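Fe2OG dioxygenase domain-containing protein (Pseudomonas putida, PDB 4J25) probably hydroxylates prolyl residues of a protein substrate as a 2-oxoglutarate-dependent, ferrous-iron dioxygenase of the prolyl-4-hydroxylase family. Local coordinates at residues A[44-49]-A[184-189]; A[114-119]-A[125-130]; A[143-148]-A[177-182]. One frame throughout, in Å; residues are numbered along the deposited sequence.

Contact 1 of 3, residues A[44-49]-A[184-189]; sequences WSQQAH and VEHDVE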
# COMPACT_ATOMS: atom_id res chain seq x y z
N TRP A 44 -11.34 5.07 -1.07
CA TRP A 44 -10.43 3.92 -1.16
C TRP A 44 -10.51 3.25 -2.51
O TRP A 44 -11.47 3.45 -3.25
CB TRP A 44 -10.72 2.90 -0.05
CG TRP A 44 -12.03 2.19 -0.20
CD1 TRP A 44 -13.28 2.69 0.07
CD2 TRP A 44 -12.22 0.85 -0.67
NE1 TRP A 44 -14.23 1.73 -0.20
CE2 TRP A 44 -13.61 0.60 -0.65
CE3 TRP A 44 -11.36 -0.17 -1.10
CZ2 TRP A 44 -14.16 -0.62 -1.04
CZ3 TRP A 44 -11.90 -1.40 -1.48
CH2 TRP A 44 -13.29 -1.61 -1.45
N SER A 45 -9.50 2.44 -2.83
CA SER A 45 -9.46 1.75 -4.10
C SER A 45 -8.68 0.45 -3.91
O SER A 45 -7.77 0.36 -3.09
CB SER A 45 -8.79 2.61 -5.16
OG SER A 45 -8.94 2.05 -6.45
N GLN A 46 -9.09 -0.57 -4.65
CA GLN A 46 -8.38 -1.85 -4.67
C GLN A 46 -8.16 -2.30 -6.11
O GLN A 46 -9.08 -2.27 -6.92
CB GLN A 46 -9.17 -2.89 -3.89
CG GLN A 46 -8.54 -4.30 -3.90
CD GLN A 46 -9.35 -5.32 -3.11
OE1 GLN A 46 -9.19 -6.52 -3.30
NE2 GLN A 46 -10.19 -4.86 -2.21
N GLN A 47 -6.93 -2.71 -6.43
CA GLN A 47 -6.58 -3.09 -7.79
C GLN A 47 -5.87 -4.43 -7.77
O GLN A 47 -4.82 -4.56 -7.15
CB GLN A 47 -5.62 -2.07 -8.40
CG GLN A 47 -6.18 -0.67 -8.43
CD GLN A 47 -7.35 -0.56 -9.35
OE1 GLN A 47 -7.39 -1.21 -10.40
NE2 GLN A 47 -8.33 0.23 -8.96
N ALA A 48 -6.43 -5.41 -8.46
CA ALA A 48 -5.77 -6.71 -8.57
C ALA A 48 -4.72 -6.61 -9.67
O ALA A 48 -4.85 -5.82 -10.60
CB ALA A 48 -6.79 -7.81 -8.90
N HIS A 49 -3.67 -7.43 -9.56
CA HIS A 49 -2.63 -7.47 -10.57
C HIS A 49 -2.11 -6.07 -10.93
O HIS A 49 -2.00 -5.71 -12.10
CB HIS A 49 -3.16 -8.18 -11.81
CG HIS A 49 -3.72 -9.53 -11.50
ND1 HIS A 49 -3.00 -10.50 -10.84
CD2 HIS A 49 -4.94 -10.07 -11.75
CE1 HIS A 49 -3.74 -11.59 -10.71
NE2 HIS A 49 -4.93 -11.35 -11.25
N VAL A 184 -20.27 -0.28 6.93
CA VAL A 184 -19.81 -1.34 6.04
C VAL A 184 -18.38 -1.76 6.42
O VAL A 184 -17.54 -0.95 6.83
CB VAL A 184 -19.89 -0.88 4.57
CG1 VAL A 184 -19.19 -1.87 3.64
CG2 VAL A 184 -21.36 -0.66 4.18
N GLU A 185 -18.12 -3.05 6.28
CA GLU A 185 -16.77 -3.58 6.46
C GLU A 185 -16.35 -4.25 5.17
O GLU A 185 -17.18 -4.80 4.47
CB GLU A 185 -16.73 -4.56 7.64
CG GLU A 185 -17.23 -3.94 8.94
CD GLU A 185 -17.14 -4.88 10.12
OE1 GLU A 185 -16.60 -5.99 9.96
OE2 GLU A 185 -17.63 -4.50 11.21
N HIS A 186 -15.06 -4.19 4.83
CA HIS A 186 -14.54 -4.89 3.65
C HIS A 186 -13.20 -5.54 3.96
O HIS A 186 -12.26 -4.85 4.36
CB HIS A 186 -14.36 -3.92 2.48
CG HIS A 186 -13.85 -4.56 1.22
ND1 HIS A 186 -14.52 -5.58 0.59
CD2 HIS A 186 -12.74 -4.32 0.48
CE1 HIS A 186 -13.86 -5.95 -0.49
NE2 HIS A 186 -12.77 -5.20 -0.57
N ASP A 187 -13.11 -6.87 3.79
CA ASP A 187 -11.86 -7.59 3.93
C ASP A 187 -11.08 -7.62 2.61
O ASP A 187 -11.65 -7.85 1.55
CB ASP A 187 -12.12 -9.03 4.38
CG ASP A 187 -12.57 -9.11 5.83
OD1 ASP A 187 -12.71 -8.05 6.45
OD2 ASP A 187 -12.79 -10.23 6.35
N VAL A 188 -9.78 -7.40 2.69
CA VAL A 188 -8.89 -7.66 1.57
C VAL A 188 -7.95 -8.82 1.89
O VAL A 188 -7.21 -8.77 2.87
CB VAL A 188 -8.05 -6.41 1.23
CG1 VAL A 188 -7.13 -6.69 0.03
CG2 VAL A 188 -8.94 -5.25 0.93
N GLU A 189 -7.96 -9.86 1.07
CA GLU A 189 -6.97 -10.93 1.20
C GLU A 189 -5.65 -10.43 0.63
O GLU A 189 -5.63 -9.85 -0.45
CB GLU A 189 -7.39 -12.23 0.49
CG GLU A 189 -8.59 -12.91 1.12
CD GLU A 189 -8.82 -14.32 0.61
OE1 GLU A 189 -7.87 -14.95 0.09
OE2 GLU A 189 -9.97 -14.81 0.74
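Trp44 overlaps the imidazole of His186 obliquely, its CH2 standing 3.4 Å from CD2 of His186. The two planes lie at 40° and the ring centroids 5.0 Å apart, an oblique aromatic pair. Gln46 reaches the same imidazole from another direction: its amide nitrogen arrives at the ring edge, where Gln46 NE2 gives a weak hydrogen bond of 3.1 Å to His186 NE2, bent to 131° at the hydrogen. Both Gln46 (chi1 177°) and His186 carry CG anti to the backbone N, and the glutamine chain stays extended beyond that, which spans the gap between strands whose axes come no closer than 10.5 Å. The amide also rests on Val188, whose CG2 lies 3.4 Å from Gln46 NE2. With an alanine in place of His186, the Gln46 amide is likely to lose this weak acceptor, and a gap would probably open beside CH2 and CZ3 of Trp44.

Strands 44-47 and 185-188 belong to different sheets, so the side chains meet between the two layers of the double-stranded beta-helix, or jellyroll, of this oxygenase family. Val188, buried, continues inward onto Val196 and Met178. If the weak bond from the Gln46 amide is read as placed, His186 NE2 is probably without a proton, which would fit a neutral imidazole.

Contact 2 of 3, residues A[114-119]-A[125-130]; sequences QLRLAI and LGLEDF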
# COMPACT_ATOMS: atom_id res chain seq x y z
N GLN A 114 4.08 7.92 -10.36
CA GLN A 114 3.02 8.21 -11.32
C GLN A 114 1.67 8.37 -10.63
O GLN A 114 0.89 9.24 -10.98
CB GLN A 114 2.90 7.10 -12.35
CG GLN A 114 3.90 7.15 -13.48
CD GLN A 114 3.62 6.04 -14.47
OE1 GLN A 114 3.71 4.88 -14.13
NE2 GLN A 114 3.25 6.41 -15.69
N LEU A 115 1.39 7.48 -9.69
CA LEU A 115 0.18 7.57 -8.88
C LEU A 115 0.11 8.88 -8.07
O LEU A 115 -0.94 9.48 -7.99
CB LEU A 115 0.06 6.34 -7.96
CG LEU A 115 -1.19 6.28 -7.07
CD1 LEU A 115 -2.45 6.45 -7.90
CD2 LEU A 115 -1.24 4.97 -6.30
N ARG A 116 1.23 9.30 -7.49
CA ARG A 116 1.33 10.61 -6.83
C ARG A 116 0.88 11.77 -7.71
O ARG A 116 0.05 12.60 -7.30
CB ARG A 116 2.75 10.88 -6.34
CG ARG A 116 2.84 12.13 -5.45
CD ARG A 116 4.21 12.29 -4.83
NE ARG A 116 5.24 12.40 -5.86
CZ ARG A 116 5.54 13.51 -6.52
NH1 ARG A 116 4.91 14.65 -6.27
NH2 ARG A 116 6.49 13.48 -7.45
N LEU A 117 1.41 11.82 -8.93
CA LEU A 117 1.09 12.91 -9.86
C LEU A 117 -0.36 12.82 -10.30
O LEU A 117 -1.00 13.84 -10.53
CB LEU A 117 2.01 12.88 -11.08
CG LEU A 117 3.52 13.06 -10.85
CD1 LEU A 117 4.30 12.97 -12.19
CD2 LEU A 117 3.85 14.36 -10.15
N ALA A 118 -0.88 11.60 -10.41
CA ALA A 118 -2.26 11.42 -10.83
C ALA A 118 -3.20 11.88 -9.71
O ALA A 118 -4.21 12.53 -9.96
CB ALA A 118 -2.52 9.95 -11.21
N ILE A 119 -2.85 11.56 -8.47
CA ILE A 119 -3.63 11.98 -7.31
C ILE A 119 -3.63 13.51 -7.19
O ILE A 119 -4.68 14.12 -6.98
CB ILE A 119 -3.12 11.35 -6.03
CG1 ILE A 119 -3.43 9.85 -6.05
CG2 ILE A 119 -3.79 12.02 -4.83
CD1 ILE A 119 -2.87 9.08 -4.89
N LEU A 125 -4.15 17.38 -3.87
CA LEU A 125 -3.68 17.14 -2.51
C LEU A 125 -2.28 17.70 -2.22
O LEU A 125 -1.87 17.73 -1.06
CB LEU A 125 -3.69 15.64 -2.19
CG LEU A 125 -5.07 15.00 -2.04
CD1 LEU A 125 -4.97 13.52 -1.63
CD2 LEU A 125 -5.92 15.79 -1.04
N GLY A 126 -1.53 18.12 -3.23
CA GLY A 126 -0.21 18.67 -2.97
C GLY A 126 0.81 17.68 -2.40
O GLY A 126 1.73 18.05 -1.65
N LEU A 127 0.67 16.42 -2.77
CA LEU A 127 1.55 15.36 -2.29
C LEU A 127 2.98 15.58 -2.81
O LEU A 127 3.21 15.64 -4.02
CB LEU A 127 1.05 14.00 -2.75
CG LEU A 127 -0.36 13.59 -2.32
CD1 LEU A 127 -0.80 12.35 -3.06
CD2 LEU A 127 -0.39 13.37 -0.83
N GLU A 128 3.94 15.67 -1.89
CA GLU A 128 5.33 15.93 -2.28
C GLU A 128 6.14 14.65 -2.45
O GLU A 128 7.11 14.63 -3.22
CB GLU A 128 6.01 16.80 -1.24
CG GLU A 128 6.11 16.15 0.13
CD GLU A 128 7.14 16.82 1.02
OE1 GLU A 128 7.26 18.07 0.96
OE2 GLU A 128 7.85 16.10 1.76
N ASP A 129 5.79 13.59 -1.73
CA ASP A 129 6.52 12.34 -1.85
C ASP A 129 5.75 11.10 -1.36
O ASP A 129 4.59 11.17 -0.91
CB ASP A 129 7.90 12.47 -1.18
CG ASP A 129 7.87 12.24 0.32
OD1 ASP A 129 8.95 11.98 0.90
OD2 ASP A 129 6.80 12.29 0.94
N PHE A 130 6.41 9.96 -1.50
CA PHE A 130 5.88 8.66 -1.13
C PHE A 130 6.97 7.97 -0.35
O PHE A 130 8.12 7.91 -0.79
CB PHE A 130 5.54 7.85 -2.38
CG PHE A 130 5.00 6.47 -2.08
CD1 PHE A 130 5.76 5.32 -2.37
CD2 PHE A 130 3.75 6.31 -1.49
CE1 PHE A 130 5.27 4.05 -2.10
CE2 PHE A 130 3.25 5.04 -1.22
CZ PHE A 130 4.02 3.90 -1.53
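Arg116 and Leu127 supply the polar link between helix 103-123 and the chain that leads into strand 129-137. NH1 of Arg116 donates to the carbonyl O of Leu127 over 3.0 Å, with an angle of 151° at the hydrogen. The acceptor lies near the guanidinium plane, at its edge, while the donor is tilted 25° from the plane of the carbonyl. A second carbonyl meets the group differently: Glu128 O sits above one guanidinium face, 3.8 Å from Arg116 NH1 and offset toward the rim. The bend at chi3 (59°) turns the guanidinium away from the line of the extended CB-CG-CD portion and sets NH1 beside the Leu127 carbonyl. NH2 is taken by a salt bridge to Asp113 in the preceding turn, so the helix itself helps fix the rotation of the group.

The backbone beneath the arginine is irregular. Glu128 and Asp129 are both paired with Arg222 of the adjoining strand 214-222, a classic beta bulge where the chain joins strand 129-137 at the border of the five-stranded antiparallel sheet. Their carboxylates form salt bridges, Glu128 with Arg155 and Asp129 with the side chain of Arg222 itself.

Apolar contacts complete the join. The aliphatic part of Arg116 runs alongside Leu127, pointing the other way, CG of the arginine 3.7 Å from CB of the leucine. One turn further along, the CG2 branch of Ile119 touches two leucines: Leu127 CD1 at 3.5 Å, tighter than usual for two carbons, and Leu125 CD1 at 3.7 Å. Ile119 also reaches Leu39 of helix 32-42, and Leu127 packs on Met157 and Phe221 of the sheet.

Contact 3 of 3, residues A[143-148]-A[177-182]; sequences YRRHLD and RMFLAD. With MN (manganese (II) ion), chain I; OGA (N-oxalylglycine), chain J.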
# COMPACT_ATOMS: atom_id res chain seq x y z
N TYR A 143 -2.53 -6.70 13.63
CA TYR A 143 -2.40 -5.26 13.79
C TYR A 143 -3.78 -4.75 14.15
O TYR A 143 -4.71 -4.83 13.35
CB TYR A 143 -1.93 -4.63 12.47
CG TYR A 143 -1.25 -3.28 12.58
CD1 TYR A 143 -1.41 -2.48 13.69
CD2 TYR A 143 -0.45 -2.81 11.55
CE1 TYR A 143 -0.79 -1.23 13.78
CE2 TYR A 143 0.18 -1.58 11.62
CZ TYR A 143 0.01 -0.80 12.74
OH TYR A 143 0.63 0.42 12.82
N ARG A 144 -3.92 -4.25 15.37
CA ARG A 144 -5.20 -3.82 15.90
C ARG A 144 -5.75 -2.57 15.20
O ARG A 144 -5.01 -1.82 14.57
CB ARG A 144 -5.04 -3.55 17.38
CG ARG A 144 -4.52 -4.77 18.12
CD ARG A 144 -5.05 -4.80 19.54
NE ARG A 144 -6.51 -4.85 19.57
CZ ARG A 144 -7.23 -4.77 20.68
NH1 ARG A 144 -6.62 -4.64 21.85
NH2 ARG A 144 -8.56 -4.82 20.63
N ARG A 145 -7.06 -2.36 15.32
CA ARG A 145 -7.71 -1.28 14.59
C ARG A 145 -7.01 0.05 14.82
O ARG A 145 -6.62 0.39 15.93
CB ARG A 145 -9.19 -1.16 14.95
CG ARG A 145 -9.97 -0.38 13.90
CD ARG A 145 -11.42 -0.22 14.25
NE ARG A 145 -12.02 -1.50 14.61
CZ ARG A 145 -13.33 -1.71 14.66
NH1 ARG A 145 -13.79 -2.91 15.00
NH2 ARG A 145 -14.17 -0.74 14.36
N HIS A 146 -6.86 0.80 13.74
CA HIS A 146 -6.15 2.07 13.81
C HIS A 146 -6.41 2.93 12.58
O HIS A 146 -6.94 2.45 11.56
CB HIS A 146 -4.64 1.85 13.97
CG HIS A 146 -3.96 1.30 12.75
ND1 HIS A 146 -4.00 -0.03 12.42
CD2 HIS A 146 -3.23 1.91 11.79
CE1 HIS A 146 -3.33 -0.23 11.30
NE2 HIS A 146 -2.85 0.93 10.89
N LEU A 147 -6.06 4.20 12.72
CA LEU A 147 -6.01 5.13 11.61
C LEU A 147 -4.54 5.43 11.35
O LEU A 147 -3.75 5.54 12.28
CB LEU A 147 -6.73 6.44 11.93
CG LEU A 147 -8.24 6.41 11.87
CD1 LEU A 147 -8.84 7.31 12.97
CD2 LEU A 147 -8.72 6.83 10.51
N ASP A 148 -4.19 5.58 10.08
CA ASP A 148 -2.81 5.88 9.74
C ASP A 148 -2.46 7.33 10.05
O ASP A 148 -1.35 7.62 10.45
CB ASP A 148 -2.54 5.59 8.27
CG ASP A 148 -2.48 4.10 7.96
OD1 ASP A 148 -2.31 3.26 8.86
OD2 ASP A 148 -2.60 3.79 6.78
N ARG A 177 -8.81 -5.61 7.15
CA ARG A 177 -10.23 -5.27 7.31
C ARG A 177 -10.41 -3.75 7.42
O ARG A 177 -9.89 -3.14 8.33
CB ARG A 177 -10.82 -5.96 8.54
CG ARG A 177 -12.28 -5.60 8.80
CD ARG A 177 -12.92 -6.54 9.78
NE ARG A 177 -13.10 -7.88 9.22
CZ ARG A 177 -13.44 -8.95 9.93
NH1 ARG A 177 -13.63 -8.86 11.24
NH2 ARG A 177 -13.59 -10.12 9.33
N MET A 178 -11.15 -3.18 6.47
CA MET A 178 -11.35 -1.75 6.35
C MET A 178 -12.76 -1.38 6.77
O MET A 178 -13.73 -2.01 6.35
CB MET A 178 -11.15 -1.32 4.90
CG MET A 178 -9.82 -1.77 4.32
SD MET A 178 -9.80 -1.66 2.52
CE MET A 178 -9.61 0.10 2.33
N PHE A 179 -12.85 -0.37 7.62
CA PHE A 179 -14.12 0.10 8.12
C PHE A 179 -14.54 1.32 7.34
O PHE A 179 -13.97 2.41 7.48
CB PHE A 179 -14.03 0.33 9.62
CG PHE A 179 -13.66 -0.92 10.36
CD1 PHE A 179 -14.64 -1.82 10.73
CD2 PHE A 179 -12.35 -1.22 10.62
CE1 PHE A 179 -14.30 -3.00 11.37
CE2 PHE A 179 -12.01 -2.40 11.27
CZ PHE A 179 -12.99 -3.29 11.64
N LEU A 180 -15.54 1.11 6.50
CA LEU A 180 -15.95 2.10 5.52
C LEU A 180 -17.15 2.83 6.06
O LEU A 180 -17.55 2.59 7.19
CB LEU A 180 -16.25 1.43 4.19
CG LEU A 180 -15.14 0.49 3.74
CD1 LEU A 180 -15.50 -0.20 2.42
CD2 LEU A 180 -13.81 1.26 3.62
N ALA A 181 -17.70 3.73 5.25
CA ALA A 181 -18.83 4.55 5.69
C ALA A 181 -20.05 3.68 5.90
O ALA A 181 -20.13 2.58 5.36
CB ALA A 181 -19.12 5.62 4.65
N ASP A 182 -20.99 4.15 6.71
CA ASP A 182 -22.28 3.47 6.89
C ASP A 182 -22.13 2.12 7.60
O ASP A 182 -23.05 1.30 7.58
CB ASP A 182 -22.96 3.26 5.53
MN MN I . -2.34 1.11 8.77
C1 OGA J . 0.05 -0.25 8.37
C2 OGA J . -1.07 -1.17 7.99
C4 OGA J . -1.91 -3.14 6.76
C5 OGA J . -1.49 -4.25 5.86
O1 OGA J . 1.23 -0.63 8.12
O2 OGA J . -0.19 0.88 8.91
O2' OGA J . -2.20 -0.96 8.41
O3 OGA J . -2.32 -4.74 5.06
N1 OGA J . -0.82 -2.30 7.12
O4 OGA J . -0.31 -4.69 5.89
O HOH W 1 -1.81 1.20 6.59
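A guanidinium lying flat on a phenyl ring is the striking feature here: Arg145 covers one face of Phe179 with its plane only 12° from that of the ring. CZ of Arg145 stands 3.7 Å from the Phe179 centroid and 22° off the ring normal, which makes the stack a cation-pi contact as well. The nearest atoms are Arg145 CZ and Phe179 CZ, 3.4 Å apart, the arginine being shifted toward the ring's rim. Extended as far as CD, the arginine chain bends at chi3 (-50°), which lays the guanidinium over the ring; its CD also rests against Phe179 CE2 at 3.7 Å. Glu206 of strand 205-207 touches both side chains.

Arg145 marks a corner where the chain leaves strand 143-144 for the metal site. His146 and Asp148, with His205, form the two-histidine, one-carboxylate facial triad of 2-oxoglutarate oxygenases. Manganese is bound by His146 NE2 at 2.2 Å and by Asp148 OD1 at 2.1 Å. N-oxalylglycine chelates it through O2 and O2', and a water and His205 bring the donor atoms to six. The second nitrogen of the His146 ring, ND1, donates to Arg144 O over 3.0 Å, nearly along the C=O axis, and so fixes the imidazole's rotation. Over one face of that ring lies Tyr143, which also borders the ligand. Asp148 OD2, hydrogen-bonded to Ser159 OG and Trp220 NE1, accepts from the metal-bound water, so both carboxylate oxygens serve the site. On the exposed surface, the cation-pi stack probably adds electrostatic attraction to dispersion without requiring the arginine to give up solvent entirely.

Overall arrangement
Contacts 1 and 3 share the three-stranded sheet, where strands 176-179 and 185-188 run side by side; their centres are 12 Å apart. They touch directly: Asp187 OD1 and Arg177 NE form a 2.8 Å salt bridge, and Trp44 packs on Leu180. Contact 3 holds two of the three protein ligands of the manganese, while contact 1 lies near the pocket, the Val188 side chain about 7 Å from N-oxalylglycine. Contact 2 lies farther off, its centre 21 Å from that of contact 1 and 23 Å from that of contact 3. It joins a helix to strand 129-137, at the other border of the five-stranded sheet from strand 44-47 of contact 1.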